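Local coordinates for protein oxalate biosynthetic component 1 (Burkholderia thailandensis, PDB 5IKY) that takes part in quorum sensing-dependent oxalate production as a bifunctional enzyme, joining a serine hydrolase activity to an additional lyase activity, at residues 5-10 against 219-224; 12-17 against 225-230; 199-204 against 491-496; 449-454 against 476-481; 472-477 against 499-504. One frame throughout, in Å; residues are numbered along the deposited sequence.

Interaction 1. Residues 5-10 against 219-224; sequences FYITAA and EGAAVV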
# COMPACT_ATOMS: atom_id res chain seq x y z
N PHE A 5 5.00 17.95 2.85
CA PHE A 5 4.82 17.58 4.25
C PHE A 5 4.87 16.07 4.37
O PHE A 5 4.56 15.36 3.41
CB PHE A 5 3.49 18.09 4.80
CG PHE A 5 3.43 19.58 5.00
CD1 PHE A 5 4.12 20.17 6.05
CD2 PHE A 5 2.66 20.38 4.17
CE1 PHE A 5 4.06 21.53 6.25
CE2 PHE A 5 2.60 21.74 4.37
CZ PHE A 5 3.30 22.32 5.41
N TYR A 6 5.24 15.56 5.54
CA TYR A 6 5.00 14.15 5.82
C TYR A 6 3.85 14.04 6.82
O TYR A 6 3.77 14.81 7.77
CB TYR A 6 6.26 13.44 6.34
CG TYR A 6 6.77 13.87 7.70
CD1 TYR A 6 6.29 13.28 8.87
CD2 TYR A 6 7.76 14.83 7.82
CE1 TYR A 6 6.77 13.66 10.11
CE2 TYR A 6 8.25 15.22 9.05
CZ TYR A 6 7.75 14.63 10.19
OH TYR A 6 8.23 15.01 11.43
N ILE A 7 2.94 13.10 6.57
CA ILE A 7 1.74 12.98 7.37
C ILE A 7 1.85 11.90 8.43
O ILE A 7 2.17 10.75 8.13
CB ILE A 7 0.50 12.69 6.50
CG1 ILE A 7 0.26 13.83 5.51
CG2 ILE A 7 -0.73 12.47 7.37
CD1 ILE A 7 -0.92 13.59 4.59
N THR A 8 1.59 12.28 9.68
CA THR A 8 1.51 11.33 10.78
C THR A 8 0.05 11.00 11.06
O THR A 8 -0.78 11.91 11.16
CB THR A 8 2.17 11.87 12.06
OG1 THR A 8 3.56 12.14 11.81
CG2 THR A 8 2.06 10.85 13.19
N ALA A 9 -0.26 9.72 11.17
CA ALA A 9 -1.62 9.29 11.48
C ALA A 9 -1.68 8.73 12.90
O ALA A 9 -0.88 7.87 13.27
CB ALA A 9 -2.09 8.25 10.48
N ALA A 10 -2.63 9.23 13.69
CA ALA A 10 -2.80 8.81 15.07
C ALA A 10 -4.21 8.24 15.29
O ALA A 10 -5.11 8.95 15.72
CB ALA A 10 -2.55 9.97 16.02
N GLU A 219 -3.70 5.93 2.26
CA GLU A 219 -4.19 7.26 1.92
C GLU A 219 -3.07 8.30 1.90
O GLU A 219 -3.29 9.44 1.52
CB GLU A 219 -5.28 7.71 2.89
CG GLU A 219 -6.61 6.96 2.74
CD GLU A 219 -7.35 7.29 1.45
OE1 GLU A 219 -6.89 8.18 0.70
OE2 GLU A 219 -8.39 6.66 1.18
N GLY A 220 -1.87 7.90 2.32
CA GLY A 220 -0.71 8.77 2.20
C GLY A 220 0.10 9.02 3.46
O GLY A 220 1.13 9.68 3.40
N ALA A 221 -0.34 8.49 4.60
CA ALA A 221 0.40 8.67 5.84
C ALA A 221 1.74 7.95 5.77
O ALA A 221 1.83 6.84 5.23
CB ALA A 221 -0.41 8.17 7.03
N ALA A 222 2.78 8.57 6.32
CA ALA A 222 4.11 7.98 6.35
C ALA A 222 4.43 7.42 7.73
O ALA A 222 5.21 6.48 7.86
CB ALA A 222 5.15 9.00 5.94
N VAL A 223 3.83 8.01 8.76
CA VAL A 223 4.07 7.58 10.13
C VAL A 223 2.77 7.20 10.83
O VAL A 223 1.74 7.84 10.63
CB VAL A 223 4.77 8.68 10.95
CG1 VAL A 223 5.15 8.17 12.33
CG2 VAL A 223 6.01 9.18 10.21
N VAL A 224 2.80 6.17 11.65
CA VAL A 224 1.61 5.79 12.41
C VAL A 224 1.88 5.93 13.91
O VAL A 224 2.70 5.26 14.46
CB VAL A 224 1.17 4.38 12.07
CG1 VAL A 224 -0.12 4.04 12.78
CG2 VAL A 224 0.99 4.21 10.58
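Thr8 and Val223 stand side by side and point the same way from adjacent parallel strands, next-door staves of a (beta/alpha)8 barrel. Both branches of the threonine face the root of the valine: OG1 is 3.8 Å from Val223 CB, and the methyl CG2 reaches the same carbon. Val223 has CG1 opposite its own backbone N (chi1 -174°), which lays CG1 next to Thr8 CG2 and turns CG2 toward Thr8 OG1. Val223 CG2 also meets the Tyr6 ring obliquely, 4.3 Å from Tyr6 CD1. On the other face of the pair, Ala9 CB meets Ala221 CB at 3.8 Å, and Ile7 CG2 flanks the same methyl more loosely. The backbone bonds set this register. Ile7 O takes two N-H groups in a row, Ala222 N at 2.9 Å and the longer Val223 N at 3.3 Å, and Ala9 N then gives to Val223 O at 2.8 Å. Just before, Gly220 ends helix 206-218 in a Schellman motif, its positive phi suiting glycine. That helix packs on Ala9 and Val224, helix 497-510 lies against Ile7 and Ala9, helix 518-524 touches Tyr6 and Val223, and strand 471-474 also pairs with strand 4-9.

Interaction 2. Residues 12-17 against 225-230; sequences VGAVPK and HLHTRA. With MG (magnesium ion), chain B.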
# COMPACT_ATOMS: atom_id res chain seq x y z
N VAL A 12 -5.64 5.96 17.38
CA VAL A 12 -6.20 5.45 18.63
C VAL A 12 -6.29 6.51 19.72
O VAL A 12 -7.39 6.92 20.12
CB VAL A 12 -5.39 4.26 19.16
CG1 VAL A 12 -6.09 3.65 20.37
CG2 VAL A 12 -5.21 3.21 18.07
N GLY A 13 -5.14 6.93 20.23
CA GLY A 13 -5.11 7.97 21.25
C GLY A 13 -5.46 7.49 22.64
O GLY A 13 -5.52 6.28 22.91
N ALA A 14 -5.70 8.44 23.54
CA ALA A 14 -5.94 8.14 24.95
C ALA A 14 -7.35 8.49 25.39
O ALA A 14 -7.93 7.80 26.23
CB ALA A 14 -4.92 8.88 25.81
N VAL A 15 -7.91 9.56 24.83
CA VAL A 15 -9.16 10.12 25.33
C VAL A 15 -10.44 9.58 24.67
O VAL A 15 -11.35 9.13 25.37
CB VAL A 15 -9.16 11.66 25.22
CG1 VAL A 15 -10.51 12.23 25.64
CG2 VAL A 15 -8.04 12.24 26.06
N PRO A 16 -10.54 9.62 23.32
CA PRO A 16 -11.83 9.23 22.74
C PRO A 16 -12.16 7.76 23.00
O PRO A 16 -11.27 6.97 23.29
CB PRO A 16 -11.64 9.48 21.24
CG PRO A 16 -10.17 9.33 21.03
CD PRO A 16 -9.54 9.90 22.27
N LYS A 17 -13.44 7.41 22.91
CA LYS A 17 -13.88 6.05 23.19
C LYS A 17 -14.70 5.47 22.05
O LYS A 17 -15.31 6.21 21.27
CB LYS A 17 -14.69 6.00 24.49
CG LYS A 17 -13.98 6.56 25.70
CD LYS A 17 -14.81 6.37 26.96
CE LYS A 17 -14.16 7.02 28.17
NZ LYS A 17 -14.99 6.82 29.39
N HIS A 225 1.14 6.81 14.57
CA HIS A 225 1.23 6.94 16.02
C HIS A 225 0.34 5.89 16.70
O HIS A 225 -0.87 5.97 16.52
CB HIS A 225 0.73 8.28 16.56
CG HIS A 225 1.30 8.61 17.88
ND1 HIS A 225 1.45 7.66 18.89
CD2 HIS A 225 1.46 9.81 18.45
CE1 HIS A 225 1.90 8.29 19.97
NE2 HIS A 225 1.90 9.59 19.73
N LEU A 226 0.88 5.04 17.58
CA LEU A 226 -0.02 4.07 18.19
C LEU A 226 -0.22 4.20 19.71
O LEU A 226 0.71 4.52 20.45
CB LEU A 226 0.42 2.67 17.82
CG LEU A 226 0.33 2.30 16.35
CD1 LEU A 226 0.83 0.89 16.14
CD2 LEU A 226 -1.10 2.45 15.82
N HIS A 227 -1.45 3.92 20.14
CA HIS A 227 -1.79 3.68 21.55
C HIS A 227 -2.51 2.33 21.68
O HIS A 227 -2.97 1.75 20.68
CB HIS A 227 -2.72 4.76 22.11
CG HIS A 227 -2.09 6.11 22.27
ND1 HIS A 227 -1.98 6.73 23.50
CD2 HIS A 227 -1.58 6.97 21.37
CE1 HIS A 227 -1.41 7.91 23.34
NE2 HIS A 227 -1.15 8.08 22.06
N THR A 228 -2.63 1.83 22.91
CA THR A 228 -3.47 0.68 23.19
C THR A 228 -4.39 0.96 24.38
O THR A 228 -4.14 1.89 25.15
CB THR A 228 -2.65 -0.60 23.46
OG1 THR A 228 -1.64 -0.32 24.45
CG2 THR A 228 -1.97 -1.09 22.19
N ARG A 229 -5.45 0.17 24.52
CA ARG A 229 -6.43 0.40 25.57
C ARG A 229 -6.65 -0.84 26.43
O ARG A 229 -6.80 -1.94 25.91
CB ARG A 229 -7.77 0.84 24.97
CG ARG A 229 -7.69 2.05 24.04
CD ARG A 229 -7.30 3.31 24.79
NE ARG A 229 -7.44 4.49 23.94
CZ ARG A 229 -8.56 5.20 23.84
NH1 ARG A 229 -9.63 4.85 24.52
NH2 ARG A 229 -8.60 6.26 23.04
N ALA A 230 -6.68 -0.64 27.74
CA ALA A 230 -6.92 -1.74 28.68
C ALA A 230 -8.36 -2.21 28.61
O ALA A 230 -9.25 -1.46 28.23
CB ALA A 230 -6.56 -1.31 30.09
MG MG B . -0.37 10.19 21.71
O HOH W 1 -2.95 7.15 18.16
O HOH W 2 1.59 10.06 23.38
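Pro16 O is gripped end-on by both terminal nitrogens of Arg229, with NH1 at 2.9 Å and NH2 at 2.8 Å, and it lies in the guanidinium plane. The setting is the C-terminal mouth of a (beta/alpha)8 barrel, where the loop after strand 4-9 wraps the residues that leave strand 223-226. Arg229 bends about its CB-CG bond (chi2 -66°), which folds its head back onto that loop. NE reaches Gly13 O at 2.8 Å, the donor standing 35° out of the carbonyl plane, while NH2 adds only weak bonds to Gly13 O and Val12 O. Ala14 O lies above the centre of one guanidinium face, and NH1 has a further acceptor in Gln251 O. The loop is therefore pinned through several carbonyls by one side chain. Val12 runs antiparallel alongside Arg229, its CG1 at 3.9 Å from NE. Gly13, with its positive phi, also lies over His227: its CA makes a CH-pi contact with one face of that ring, displaced from the ring centre. Asn253 OD1 holds His227 ND1, fixing the imidazole's rotation. A water joins Val12 N to His225 O. The ring's other nitrogen, His227 NE2, binds the magnesium ion at 2.3 Å.

Interaction 3. Residues 199-204 against 491-496; sequences SPYLPI and VRKACG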
# COMPACT_ATOMS: atom_id res chain seq x y z
N SER A 199 -16.96 7.58 19.26
CA SER A 199 -17.11 7.32 17.83
C SER A 199 -17.23 5.83 17.57
O SER A 199 -16.58 5.02 18.23
CB SER A 199 -15.93 7.89 17.05
OG SER A 199 -15.98 7.49 15.69
N PRO A 200 -18.08 5.46 16.60
CA PRO A 200 -18.23 4.06 16.19
C PRO A 200 -17.05 3.57 15.34
O PRO A 200 -17.03 2.41 14.94
CB PRO A 200 -19.52 4.08 15.36
CG PRO A 200 -19.58 5.46 14.82
CD PRO A 200 -19.01 6.35 15.88
N TYR A 201 -16.09 4.44 15.09
CA TYR A 201 -14.99 4.11 14.20
C TYR A 201 -13.65 4.03 14.92
O TYR A 201 -12.62 3.73 14.32
CB TYR A 201 -14.91 5.12 13.05
CG TYR A 201 -16.21 5.26 12.29
CD1 TYR A 201 -16.63 4.25 11.43
CD2 TYR A 201 -17.02 6.38 12.44
CE1 TYR A 201 -17.82 4.36 10.73
CE2 TYR A 201 -18.21 6.49 11.75
CZ TYR A 201 -18.60 5.48 10.89
OH TYR A 201 -19.78 5.59 10.20
N LEU A 202 -13.66 4.30 16.22
CA LEU A 202 -12.43 4.25 17.01
C LEU A 202 -12.02 2.81 17.29
O LEU A 202 -12.78 2.04 17.89
CB LEU A 202 -12.59 5.00 18.32
CG LEU A 202 -11.25 5.17 19.04
CD1 LEU A 202 -10.39 6.21 18.33
CD2 LEU A 202 -11.45 5.52 20.49
N PRO A 203 -10.81 2.44 16.85
CA PRO A 203 -10.27 1.09 17.05
C PRO A 203 -9.61 0.93 18.42
O PRO A 203 -8.71 1.69 18.75
CB PRO A 203 -9.25 0.96 15.92
CG PRO A 203 -8.75 2.37 15.72
CD PRO A 203 -9.89 3.30 16.09
N ILE A 204 -10.05 -0.05 19.20
CA ILE A 204 -9.45 -0.28 20.52
C ILE A 204 -8.97 -1.72 20.68
O ILE A 204 -8.42 -2.09 21.72
CB ILE A 204 -10.44 0.05 21.66
CG1 ILE A 204 -11.69 -0.84 21.57
CG2 ILE A 204 -10.81 1.52 21.62
CD1 ILE A 204 -12.74 -0.52 22.62
N VAL A 491 -19.61 19.35 7.92
CA VAL A 491 -18.86 18.48 8.82
C VAL A 491 -19.64 17.20 9.16
O VAL A 491 -20.87 17.21 9.24
CB VAL A 491 -18.47 19.23 10.12
CG1 VAL A 491 -19.70 19.54 10.95
CG2 VAL A 491 -17.46 18.43 10.92
N ARG A 492 -18.91 16.10 9.33
CA ARG A 492 -19.51 14.82 9.71
C ARG A 492 -18.51 13.99 10.51
O ARG A 492 -17.35 14.36 10.63
CB ARG A 492 -19.96 14.05 8.47
CG ARG A 492 -18.83 13.78 7.50
CD ARG A 492 -19.24 12.83 6.39
NE ARG A 492 -18.15 12.68 5.43
CZ ARG A 492 -17.14 11.83 5.57
NH1 ARG A 492 -17.07 11.05 6.64
NH2 ARG A 492 -16.19 11.76 4.64
N LYS A 493 -18.98 12.87 11.05
CA LYS A 493 -18.11 11.96 11.78
C LYS A 493 -17.11 11.32 10.82
O LYS A 493 -17.47 10.91 9.72
CB LYS A 493 -18.92 10.87 12.48
CG LYS A 493 -18.37 10.46 13.83
CD LYS A 493 -18.53 11.58 14.85
CE LYS A 493 -18.15 11.12 16.24
NZ LYS A 493 -18.34 12.20 17.25
N ALA A 494 -15.85 11.26 11.23
CA ALA A 494 -14.80 10.66 10.40
C ALA A 494 -14.91 9.14 10.42
O ALA A 494 -14.98 8.53 11.49
CB ALA A 494 -13.43 11.11 10.88
N CYS A 495 -14.92 8.53 9.24
CA CYS A 495 -15.07 7.08 9.13
C CYS A 495 -13.76 6.35 9.40
O CYS A 495 -13.54 5.24 8.92
CB CYS A 495 -15.60 6.71 7.73
SG CYS A 495 -17.24 7.37 7.34
N GLY A 496 -12.88 6.98 10.17
CA GLY A 496 -11.58 6.43 10.46
C GLY A 496 -10.52 7.48 10.21
O GLY A 496 -10.81 8.55 9.68
O HOH W 3 -14.88 9.37 14.04
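Tyr201 turns CG away from its own carbonyl carbon (chi1 -55°), and this lays the phenol ring flat against Cys495. The CA of Cys495 stands over the ring centre, 3.8 Å from the centroid and only 10° off the normal, a clean CH-pi contact. Its sulfur comes in obliquely instead, SG being 4.7 Å from the same centroid, a cysteine sulfur-aromatic contact. Ala494 O approaches the ring at a slant near CD2, while Lys493 CG sits at the ring edge. Ser199 contributes through its own torsion: with OG opposite the backbone N (chi1 172°), the hydroxyl accepts from Tyr201 N at 3.1 Å. This is an ST turn set within the type I turn of Ser199 to Leu202. CE of Lys493 comes alongside Ser199 CB at 4.0 Å, and its NZ makes weak hydrogen bonds to Thr138 OG1 and Arg198 O. The segment 491-496 carries the second strand of a small hairpin into helix 497-510, so the contact ties that connection to the loop ahead of helix 206-218. The polar link between the two sides runs through water: Ser199 OG donates to it at 2.7 Å, and it donates to Ala494 O at 2.7 Å. The serine hydroxyl is thus both donor and acceptor, and the CH-pi contact over the tyrosine face is supplemented by one water bridge.

Interaction 4. Residues 449-454 against 476-481; sequences SLLLPG and LEDALN. With MG (magnesium ion), chain B.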
# COMPACT_ATOMS: atom_id res chain seq x y z
N SER A 449 6.66 18.80 13.60
CA SER A 449 5.31 18.55 13.10
C SER A 449 4.26 19.23 13.98
O SER A 449 4.53 19.63 15.11
CB SER A 449 5.03 17.05 13.02
OG SER A 449 5.91 16.42 12.11
N LEU A 450 3.05 19.36 13.44
CA LEU A 450 1.96 20.04 14.13
C LEU A 450 0.72 19.17 14.25
O LEU A 450 0.34 18.47 13.31
CB LEU A 450 1.61 21.34 13.40
CG LEU A 450 0.39 22.11 13.88
CD1 LEU A 450 0.66 22.71 15.25
CD2 LEU A 450 -0.00 23.19 12.89
N LEU A 451 0.08 19.22 15.42
CA LEU A 451 -1.24 18.63 15.58
C LEU A 451 -2.19 19.68 16.16
O LEU A 451 -1.76 20.57 16.89
CB LEU A 451 -1.19 17.38 16.46
CG LEU A 451 -1.05 17.49 17.99
CD1 LEU A 451 -2.41 17.62 18.67
CD2 LEU A 451 -0.32 16.28 18.53
N LEU A 452 -3.47 19.57 15.83
CA LEU A 452 -4.48 20.44 16.39
C LEU A 452 -5.73 19.63 16.71
O LEU A 452 -6.17 18.81 15.90
CB LEU A 452 -4.81 21.58 15.42
CG LEU A 452 -3.74 22.66 15.22
CD1 LEU A 452 -4.16 23.64 14.13
CD2 LEU A 452 -3.50 23.41 16.53
N PRO A 453 -6.31 19.85 17.90
CA PRO A 453 -7.48 19.11 18.38
C PRO A 453 -8.81 19.64 17.85
O PRO A 453 -9.03 20.86 17.84
CB PRO A 453 -7.40 19.30 19.90
CG PRO A 453 -6.77 20.65 20.05
CD PRO A 453 -5.80 20.79 18.91
N GLY A 454 -9.68 18.74 17.41
CA GLY A 454 -11.05 19.08 17.04
C GLY A 454 -11.24 20.16 15.98
O GLY A 454 -10.81 20.00 14.84
N LEU A 476 -8.02 10.10 14.72
CA LEU A 476 -9.12 10.11 15.67
C LEU A 476 -8.66 10.51 17.07
O LEU A 476 -9.46 10.97 17.88
CB LEU A 476 -9.81 8.74 15.71
CG LEU A 476 -10.47 8.30 14.40
CD1 LEU A 476 -11.35 7.08 14.63
CD2 LEU A 476 -11.26 9.44 13.79
N GLU A 477 -7.37 10.33 17.34
CA GLU A 477 -6.79 10.77 18.60
C GLU A 477 -7.01 12.26 18.83
O GLU A 477 -7.27 12.69 19.96
CB GLU A 477 -5.29 10.46 18.64
CG GLU A 477 -4.56 11.11 19.81
CD GLU A 477 -3.18 10.51 20.03
OE1 GLU A 477 -2.80 9.59 19.28
OE2 GLU A 477 -2.49 10.97 20.97
N ASP A 478 -6.93 13.04 17.76
CA ASP A 478 -7.03 14.49 17.85
C ASP A 478 -8.45 14.99 17.59
O ASP A 478 -8.95 15.84 18.33
CB ASP A 478 -6.06 15.15 16.87
CG ASP A 478 -4.62 14.70 17.08
OD1 ASP A 478 -4.28 14.29 18.21
OD2 ASP A 478 -3.83 14.78 16.11
N ALA A 479 -9.08 14.47 16.55
CA ALA A 479 -10.42 14.91 16.16
C ALA A 479 -11.25 13.74 15.65
O ALA A 479 -10.73 12.84 15.00
CB ALA A 479 -10.33 16.00 15.11
N LEU A 480 -12.55 13.77 15.95
CA LEU A 480 -13.44 12.69 15.56
C LEU A 480 -14.26 13.04 14.32
O LEU A 480 -14.97 12.19 13.78
CB LEU A 480 -14.38 12.33 16.71
CG LEU A 480 -13.72 11.82 17.99
CD1 LEU A 480 -14.79 11.41 19.00
CD2 LEU A 480 -12.78 10.67 17.69
N ASN A 481 -14.17 14.29 13.88
CA ASN A 481 -14.91 14.73 12.70
C ASN A 481 -14.01 14.95 11.50
O ASN A 481 -12.78 14.95 11.61
CB ASN A 481 -15.67 16.03 13.01
CG ASN A 481 -16.58 15.90 14.21
OD1 ASN A 481 -17.10 14.82 14.50
ND2 ASN A 481 -16.79 17.00 14.91
MG MG B . -0.37 10.19 21.71
O HOH W 4 -4.08 16.97 14.53
O HOH W 2 1.59 10.06 23.38
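Asp478 crosses Leu451 at about a right angle, and its side chain can be followed outward atom by atom. CB starts under the backbone of the other segment, 3.8 Å from Leu452 O. CG is turned away from the aspartate's own carbonyl carbon (chi1 -57°), which carries the carboxylate across the leucine; CG comes 4.0 Å from Leu451 CD1. At the tip the two oxygens part company. OD1 touches Leu451 CD1 at 3.8 Å, but its strong partner is Arg473 NH2, in a salt bridge. OD2 lies 3.7 Å from Leu451 CB and accepts a hydrogen bond from a water at 2.7 Å. That water in turn accepts from Leu452 N at 3.0 Å, so the carboxylate reaches the backbone of the strand end by one solvent step. The backbone adds a direct bond: Gly454 N gives to Asp478 O at 3.1 Å, well above the carbonyl plane rather than on a lone pair. Ala479 CB packs against Gly454, whose positive phi favours glycine. These contacts join the exits of barrel strands 446-451 and 471-474, at the end of the barrel where the metal sits. Glu477, the residue just before Asp478, binds the magnesium ion through OE2 at 2.4 Å. Because Arg473 NH2 also makes a salt bridge with that ligand oxygen, Asp478 probably helps to position the arginine, which would place it in an outer shell of the metal site, while the water ties its other oxygen to the strand end.

Interaction 5. Residues 472-477 against 499-504; sequences IRVGLE and DQVRWL. With MG (magnesium ion), chain B.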
# COMPACT_ATOMS: atom_id res chain seq x y z
N ILE A 472 2.62 17.17 9.32
CA ILE A 472 1.29 17.45 9.85
C ILE A 472 0.68 16.16 10.37
O ILE A 472 0.75 15.12 9.72
CB ILE A 472 0.37 18.06 8.77
CG1 ILE A 472 0.98 19.35 8.21
CG2 ILE A 472 -1.00 18.33 9.33
CD1 ILE A 472 0.16 19.97 7.10
N ARG A 473 0.08 16.22 11.56
CA ARG A 473 -0.55 15.05 12.15
C ARG A 473 -2.07 15.16 12.19
O ARG A 473 -2.62 16.20 12.53
CB ARG A 473 -0.01 14.82 13.56
CG ARG A 473 -0.73 13.70 14.30
CD ARG A 473 -0.07 13.42 15.62
NE ARG A 473 -1.04 13.35 16.71
CZ ARG A 473 -0.74 12.92 17.93
NH1 ARG A 473 0.50 12.54 18.20
NH2 ARG A 473 -1.67 12.88 18.87
N VAL A 474 -2.74 14.07 11.84
CA VAL A 474 -4.19 13.95 11.99
C VAL A 474 -4.54 12.58 12.57
O VAL A 474 -3.67 11.73 12.76
CB VAL A 474 -4.94 14.15 10.66
CG1 VAL A 474 -4.82 15.58 10.18
CG2 VAL A 474 -4.42 13.18 9.60
N GLY A 475 -5.82 12.36 12.84
CA GLY A 475 -6.27 11.08 13.36
C GLY A 475 -7.38 11.22 14.39
O GLY A 475 -7.65 12.32 14.88
N LEU A 476 -8.02 10.10 14.72
CA LEU A 476 -9.12 10.11 15.67
C LEU A 476 -8.66 10.51 17.07
O LEU A 476 -9.46 10.97 17.88
CB LEU A 476 -9.81 8.74 15.71
CG LEU A 476 -10.47 8.30 14.40
CD1 LEU A 476 -11.35 7.08 14.63
CD2 LEU A 476 -11.26 9.44 13.79
N GLU A 477 -7.37 10.33 17.34
CA GLU A 477 -6.79 10.77 18.60
C GLU A 477 -7.01 12.26 18.83
O GLU A 477 -7.27 12.69 19.96
CB GLU A 477 -5.29 10.46 18.64
CG GLU A 477 -4.56 11.11 19.81
CD GLU A 477 -3.18 10.51 20.03
OE1 GLU A 477 -2.80 9.59 19.28
OE2 GLU A 477 -2.49 10.97 20.97
N ASP A 499 -9.88 8.42 6.59
CA ASP A 499 -10.81 9.43 6.10
C ASP A 499 -10.19 10.82 6.22
O ASP A 499 -10.25 11.63 5.29
CB ASP A 499 -12.12 9.37 6.89
CG ASP A 499 -13.29 9.99 6.14
OD1 ASP A 499 -13.07 10.58 5.06
OD2 ASP A 499 -14.42 9.91 6.66
N GLN A 500 -9.58 11.09 7.37
CA GLN A 500 -8.97 12.39 7.65
C GLN A 500 -7.66 12.59 6.90
O GLN A 500 -7.34 13.71 6.50
CB GLN A 500 -8.75 12.55 9.15
CG GLN A 500 -10.03 12.71 9.95
CD GLN A 500 -9.84 12.45 11.42
OE1 GLN A 500 -8.92 11.72 11.81
NE2 GLN A 500 -10.69 13.03 12.25
N VAL A 501 -6.90 11.52 6.71
CA VAL A 501 -5.67 11.59 5.93
C VAL A 501 -6.00 11.92 4.48
O VAL A 501 -5.30 12.70 3.83
CB VAL A 501 -4.88 10.27 5.99
CG1 VAL A 501 -3.68 10.32 5.06
CG2 VAL A 501 -4.43 9.99 7.41
N ARG A 502 -7.09 11.34 3.98
CA ARG A 502 -7.56 11.61 2.63
C ARG A 502 -7.92 13.08 2.47
O ARG A 502 -7.55 13.72 1.48
CB ARG A 502 -8.76 10.73 2.29
CG ARG A 502 -9.29 10.94 0.88
CD ARG A 502 -10.50 10.06 0.61
NE ARG A 502 -10.94 10.16 -0.78
CZ ARG A 502 -10.45 9.42 -1.77
NH1 ARG A 502 -9.51 8.52 -1.52
NH2 ARG A 502 -10.91 9.57 -3.00
N TRP A 503 -8.64 13.61 3.46
CA TRP A 503 -9.01 15.02 3.46
C TRP A 503 -7.77 15.91 3.47
O TRP A 503 -7.70 16.88 2.71
CB TRP A 503 -9.89 15.33 4.67
CG TRP A 503 -10.03 16.79 4.94
CD1 TRP A 503 -10.92 17.66 4.37
CD2 TRP A 503 -9.25 17.57 5.86
NE1 TRP A 503 -10.74 18.92 4.87
CE2 TRP A 503 -9.72 18.90 5.79
CE3 TRP A 503 -8.20 17.27 6.73
CZ2 TRP A 503 -9.17 19.92 6.56
CZ3 TRP A 503 -7.65 18.29 7.49
CH2 TRP A 503 -8.14 19.60 7.40
N LEU A 504 -6.80 15.58 4.31
CA LEU A 504 -5.57 16.35 4.42
C LEU A 504 -4.76 16.30 3.13
O LEU A 504 -4.22 17.31 2.68
CB LEU A 504 -4.72 15.85 5.59
CG LEU A 504 -3.37 16.53 5.79
CD1 LEU A 504 -3.53 18.03 5.96
CD2 LEU A 504 -2.64 15.94 6.99
MG MG B . -0.37 10.19 21.71
O HOH W 2 1.59 10.06 23.38
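The carboxamide of Gln500 lies roughly perpendicular to the side chain of Leu476, CD2 of the leucine lying 3.8 Å from OE1 and 3.9 Å from NE2. Gln500 OE1 is pressed against the backbone of Gly475, 3.0 Å from Gly475 C. What settles the amide's rotation is its nitrogen: NE2 donates to Ala479 O and Asn481 O, so the oxygen is the atom left facing Gly475. In its own helix, Gln500 O lies at the edge of the Trp503 ring, in plane. Gly475 has backbone angles that suit only glycine well, and here the chain leaves strand 471-474, the eighth strand around the (beta/alpha)8 barrel, for the loop that carries Glu477. Helix 497-510 backs this strand; the axes of the two short segments approach to 9.1 Å, with their N-to-C directions 145° apart. Between them the packing is apolar. Val474 places CG2 between its backbone N and carbonyl carbon, which aims that methyl at Val501 CG2, 3.9 Å away. Its other methyl, CG1, meets Leu504 CD2 at 3.9 Å. Leu504 CD2 also fits against Ile472 CG2 at 3.7 Å, and the leucine goes on to touch Ile7 of strand 4-9 and Val461 of helix 460-466.

How the interactions relate
From the N terminus, strand 4-9 meets 219-224 in interaction 1, closing a loop of 208 residues, and the next loop, 12-17, meets 225-230 in interaction 2; these two cross along the chain. Interaction 3 opens at 199-204, inside both loops, and closes only at 491-496, so it crosses both. Interaction 4 is nested within it, while interaction 5 opens inside and ends just beyond, at 499-504. Interactions 4 and 5 share Leu476 and Glu477. Together they tie the first, second, seventh and eighth strands of the barrel with helix 497-510 and the hairpin before it. Interactions 2, 4 and 5 all reach the magnesium ion.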